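Side-chain contacts in protein-L-isoaspartate O-methyltransferase beta-aspartate methyltransferase (Plasmodium falciparum, PDB 2PBF), which probably transfers a methyl group from S-adenosyl-L-methionine to L-isoaspartyl residues of damaged proteins, a step in protein repair: residues S125-N128 / I129-D132; V37-G40 / K41-E45. All coordinates share one frame; numbering follows the deposited sequence.

Interaction 1: S125-N128 / I129-D132; sequences SLEN and IKRD
Asn128 and Arg131 meet on the last turns of helix 119-132, the connecting helix of the beta-alpha-beta unit formed with parallel strands 111-116 and 142-146 in this Rossmann-like methyltransferase domain. The two side chains run next to each other in the same direction. Arg131 NH1 donates to Asn128 OD1 at 3.2 Å, a somewhat bent bond (147° at the hydrogen); the amide and guanidinium planes stand 60° apart. A water strengthens the pairing: it gives a hydrogen to Asn128 OD1 and accepts one from Arg131 NH2 at 2.7 Å, lying in the guanidinium plane at its edge. Two donors therefore grip OD1, while ND2 of the same amide is bound by Ser91 O. With both ends engaged, the buried amide is fixed in its rotation, and an asparagine, donor and acceptor at once, suits the place.

Arg131 reaches back along the helix because its chain bends at chi3 (48°), which brings Glu127 O over the centre of one guanidinium face. The carboxylate of Glu127 stays beyond salt-bridge range, with OE2 4.2 Å from Arg131 NH2, so any attraction is probably modest at this exposed position.

Ile129 supplies the apolar inner side, resting on Phe142 and Ile144 of strand 142-146. Ser125, small and buried beside it, turns its hydroxyl back to Val122 O, a hydrogen bond that satisfies OG. Ile129 N takes the helical bond to Ser125 O at 3.0 Å, and Ile129 CG1, placed beside its own backbone N, sits 3.2 Å from that same Ser125 O.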
loop_
_atom_site.group_PDB
_atom_site.type_symbol
_atom_site.label_atom_id
_atom_site.label_comp_id
_atom_site.label_asym_id
_atom_site.label_seq_id
_atom_site.Cartn_x
_atom_site.Cartn_y
_atom_site.Cartn_z
ATOM N N SER A 125 0.618 -3.244 -12.971
ATOM C CA SER A 125 -0.475 -2.832 -12.074
ATOM C C SER A 125 -1.631 -2.215 -12.867
ATOM O O SER A 125 -2.783 -2.508 -12.586
ATOM C CB SER A 125 0.018 -1.856 -11.002
ATOM O OG SER A 125 0.391 -0.603 -11.538
ATOM N N LEU A 126 -1.306 -1.404 -13.886
ATOM C CA LEU A 126 -2.359 -0.739 -14.681
ATOM C C LEU A 126 -3.182 -1.751 -15.481
ATOM O O LEU A 126 -4.385 -1.566 -15.673
ATOM C CB LEU A 126 -1.796 0.389 -15.571
ATOM C CG LEU A 126 -1.022 1.540 -14.910
ATOM C CD1 LEU A 126 -0.258 2.345 -15.930
ATOM C CD2 LEU A 126 -1.908 2.454 -14.101
ATOM N N GLU A 127 -2.545 -2.851 -15.883
ATOM C CA GLU A 127 -3.238 -3.932 -16.585
ATOM C C GLU A 127 -4.155 -4.726 -15.652
ATOM O O GLU A 127 -5.228 -5.133 -16.035
ATOM C CB GLU A 127 -2.226 -4.870 -17.254
ATOM C CG GLU A 127 -2.055 -4.626 -18.739
ATOM C CD GLU A 127 -3.298 -5.025 -19.552
ATOM O OE1 GLU A 127 -4.107 -4.132 -19.893
ATOM O OE2 GLU A 127 -3.471 -6.235 -19.839
ATOM N N ASN A 128 -3.680 -4.956 -14.429
ATOM C CA ASN A 128 -4.429 -5.612 -13.371
ATOM C C ASN A 128 -5.685 -4.834 -13.072
ATOM O O ASN A 128 -6.750 -5.412 -12.904
ATOM C CB ASN A 128 -3.567 -5.672 -12.099
ATOM C CG ASN A 128 -2.418 -6.673 -12.190
ATOM O OD1 ASN A 128 -2.340 -7.506 -13.101
ATOM N ND2 ASN A 128 -1.526 -6.599 -11.225
ATOM N N ILE A 129 -5.559 -3.511 -13.002
ATOM C CA ILE A 129 -6.684 -2.655 -12.619
ATOM C C ILE A 129 -7.711 -2.557 -13.739
ATOM O O ILE A 129 -8.919 -2.609 -13.480
ATOM C CB ILE A 129 -6.225 -1.261 -12.113
ATOM C CG1 ILE A 129 -5.315 -1.429 -10.879
ATOM C CG2 ILE A 129 -7.462 -0.402 -11.788
ATOM C CD1 ILE A 129 -4.321 -0.311 -10.634
ATOM N N LYS A 130 -7.232 -2.459 -14.977
ATOM C CA LYS A 130 -8.107 -2.545 -16.142
ATOM C C LYS A 130 -8.994 -3.793 -16.083
ATOM O O LYS A 130 -10.203 -3.684 -16.243
ATOM C CB LYS A 130 -7.323 -2.498 -17.464
ATOM C CG LYS A 130 -6.546 -1.204 -17.712
ATOM C CD LYS A 130 -6.533 -0.773 -19.203
ATOM C CE LYS A 130 -6.174 0.724 -19.342
ATOM N NZ LYS A 130 -5.860 1.165 -20.753
ATOM N N ARG A 131 -8.414 -4.965 -15.831
ATOM C CA ARG A 131 -9.204 -6.210 -15.803
ATOM C C ARG A 131 -10.102 -6.334 -14.582
ATOM O O ARG A 131 -11.167 -6.975 -14.657
ATOM C CB ARG A 131 -8.324 -7.454 -15.990
ATOM C CG ARG A 131 -8.038 -8.328 -14.757
ATOM C CD ARG A 131 -7.368 -9.674 -15.186
ATOM N NE ARG A 131 -6.254 -9.427 -16.113
ATOM C CZ ARG A 131 -5.004 -9.163 -15.740
ATOM N NH1 ARG A 131 -4.687 -9.139 -14.453
ATOM N NH2 ARG A 131 -4.066 -8.920 -16.658
ATOM N N ASP A 132 -9.695 -5.710 -13.474
ATOM C CA ASP A 132 -10.462 -5.792 -12.239
ATOM C C ASP A 132 -11.523 -4.686 -12.130
ATOM O O ASP A 132 -12.721 -4.972 -12.018
ATOM C CB ASP A 132 -9.528 -5.766 -11.027
ATOM C CG ASP A 132 -10.265 -6.010 -9.705
ATOM O OD1 ASP A 132 -11.233 -6.821 -9.664
ATOM O OD2 ASP A 132 -9.853 -5.390 -8.695
HETATM O O HOH W 1 -1.593 -8.120 -15.838
#

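Interaction 2: V37-G40 / K41-E45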
loop_
_atom_site.group_PDB
_atom_site.type_symbol
_atom_site.label_atom_id
_atom_site.label_comp_id
_atom_site.label_asym_id
_atom_site.label_seq_id
_atom_site.Cartn_x
_atom_site.Cartn_y
_atom_site.Cartn_z
ATOM N N VAL A 37 -11.444 -6.889 -3.381
ATOM C CA VAL A 37 -10.278 -6.909 -4.261
ATOM C C VAL A 37 -9.683 -8.339 -4.386
ATOM O O VAL A 37 -8.882 -8.773 -3.551
ATOM C CB VAL A 37 -9.173 -5.871 -3.797
ATOM C CG1 VAL A 37 -8.116 -5.729 -4.858
ATOM C CG2 VAL A 37 -9.791 -4.497 -3.500
ATOM N N ASP A 38 -10.089 -9.055 -5.433
ATOM C CA ASP A 38 -9.669 -10.420 -5.672
ATOM C C ASP A 38 -8.192 -10.494 -6.082
ATOM O O ASP A 38 -7.798 -9.963 -7.135
ATOM C CB ASP A 38 -10.564 -11.057 -6.758
ATOM C CG ASP A 38 -10.289 -12.556 -6.969
ATOM O OD1 ASP A 38 -9.173 -13.034 -6.701
ATOM O OD2 ASP A 38 -11.218 -13.264 -7.434
ATOM N N ARG A 39 -7.398 -11.187 -5.263
ATOM C CA ARG A 39 -5.941 -11.314 -5.449
ATOM C C ARG A 39 -5.545 -11.915 -6.795
ATOM O O ARG A 39 -4.531 -11.510 -7.384
ATOM C CB ARG A 39 -5.332 -12.121 -4.292
ATOM C CG ARG A 39 -3.808 -12.077 -4.177
ATOM C CD ARG A 39 -3.309 -12.910 -2.974
ATOM N NE ARG A 39 -1.884 -13.243 -3.067
ATOM C CZ ARG A 39 -0.880 -12.423 -2.716
ATOM N NH1 ARG A 39 -1.145 -11.228 -2.218
ATOM N NH2 ARG A 39 0.385 -12.805 -2.851
ATOM N N GLY A 40 -6.358 -12.854 -7.287
ATOM C CA GLY A 40 -6.176 -13.470 -8.615
ATOM C C GLY A 40 -6.249 -12.533 -9.810
ATOM O O GLY A 40 -5.799 -12.866 -10.914
ATOM N N LYS A 41 -6.798 -11.344 -9.598
ATOM C CA LYS A 41 -6.795 -10.309 -10.641
ATOM C C LYS A 41 -5.487 -9.495 -10.610
ATOM O O LYS A 41 -5.242 -8.654 -11.479
ATOM C CB LYS A 41 -8.026 -9.397 -10.491
ATOM C CG LYS A 41 -9.342 -10.152 -10.464
ATOM C CD LYS A 41 -9.936 -10.278 -11.856
ATOM C CE LYS A 41 -11.443 -10.497 -11.790
ATOM N NZ LYS A 41 -12.144 -10.041 -13.038
ATOM N N TYR A 42 -4.656 -9.772 -9.604
ATOM C CA TYR A 42 -3.418 -9.024 -9.338
ATOM C C TYR A 42 -2.130 -9.848 -9.452
ATOM O O TYR A 42 -1.018 -9.301 -9.587
ATOM C CB TYR A 42 -3.525 -8.272 -7.998
ATOM C CG TYR A 42 -4.522 -7.161 -8.159
ATOM C CD1 TYR A 42 -4.113 -5.879 -8.538
ATOM C CD2 TYR A 42 -5.882 -7.412 -8.030
ATOM C CE1 TYR A 42 -5.053 -4.858 -8.747
ATOM C CE2 TYR A 42 -6.821 -6.418 -8.246
ATOM C CZ TYR A 42 -6.404 -5.150 -8.595
ATOM O OH TYR A 42 -7.350 -4.183 -8.781
ATOM N N ILE A 43 -2.303 -11.156 -9.404
ATOM C CA ILE A 43 -1.233 -12.107 -9.662
ATOM C C ILE A 43 -1.821 -13.390 -10.248
ATOM O O ILE A 43 -2.845 -13.880 -9.777
ATOM C CB ILE A 43 -0.379 -12.411 -8.399
ATOM C CG1 ILE A 43 0.897 -13.183 -8.788
ATOM C CG2 ILE A 43 -1.175 -13.152 -7.346
ATOM C CD1 ILE A 43 2.048 -12.311 -9.159
ATOM N N LYS A 44 -1.171 -13.911 -11.282
ATOM C CA LYS A 44 -1.620 -15.144 -11.941
ATOM C C LYS A 44 -1.205 -16.441 -11.214
ATOM O O LYS A 44 -2.036 -17.329 -11.027
ATOM C CB LYS A 44 -1.132 -15.168 -13.400
ATOM C CG LYS A 44 -2.229 -14.943 -14.452
ATOM C CD LYS A 44 -2.632 -13.469 -14.540
ATOM C CE LYS A 44 -3.575 -13.202 -15.710
ATOM N NZ LYS A 44 -3.011 -12.126 -16.579
ATOM N N GLU A 45 0.065 -16.554 -10.814
ATOM C CA GLU A 45 0.540 -17.790 -10.200
ATOM C C GLU A 45 0.090 -17.901 -8.746
ATOM O O GLU A 45 0.134 -16.915 -7.997
ATOM C CB GLU A 45 2.061 -17.957 -10.288
ATOM C CG GLU A 45 2.481 -19.432 -10.075
ATOM C CD GLU A 45 3.880 -19.641 -9.466
ATOM O OE1 GLU A 45 4.283 -20.836 -9.327
ATOM O OE2 GLU A 45 4.572 -18.638 -9.143
#
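Lys41, Gly40 and Arg39 carry most of this local contact, a short 3-10 turn in the loop that follows helix 28-35. Lys41 N closes the turn on Asp38 O at 3.0 Å, with the donor well above the carbonyl plane and not on a lone pair. The lysine's aliphatic part does the side-chain packing: CG lies 4.0 Å from Asp38 CB, and a bend at chi2 (-92°) then carries the ammonium off, so the oppositely charged ends form no salt bridge.

Gly40 takes part in two contacts. Its N donates to Asp38 OD1 at 2.9 Å, an Asx turn in which the carboxylate oxygen is met on its anti side. Aspartate suits this position because its short arm just reaches the second amide along, and the same oxygen is bonded by Tyr48 OH. The bare CA of Gly40 makes a C-H...O contact with Ile43 O at 3.6 Å.

Arg39 contributes its carbonyl to the contact. Arg39 O accepts from both Tyr42 N (2.8 Å) and Ile43 N (3.0 Å), the second donor almost in line with the C=O bond, so the turn ends in a bifurcated acceptor. Asp38 O lies in the plane of the Tyr42 ring, at its edge, 3.3 Å from CD2, while Val37 CG1 meets CE2 of the ring at 3.7 Å.

Val37 and Tyr42 face helix 93-101, Arg39 packs against helix 12-21 and bonds Ser62 O, and Ile43 lies on strands 53-56 and 59-61.

How the interactions relate
From the N terminus, interaction 2 comes first and closes a short turn between helix 28-35 and strand 53-56; interaction 1 follows much later, within helix 119-132. The two are in series, neither nesting nor crossing, yet their centres lie about 10 Å apart. Tyr42 OH and Asp132 OD2, 2.8 Å apart, probably share a hydrogen bond, which fastens the turn to the helix's C-terminal end. Arg131 NH1 adds a weak bond to Lys41 O, whereas Arg131 NH2 and Lys44 NZ bring like charges close. The Tyr42-Asp132 and Arg131-Lys41 bonds tie the loop after helix 28-35 to a beta-alpha-beta unit of the central sheet, near the bound S-adenosyl-L-homocysteine.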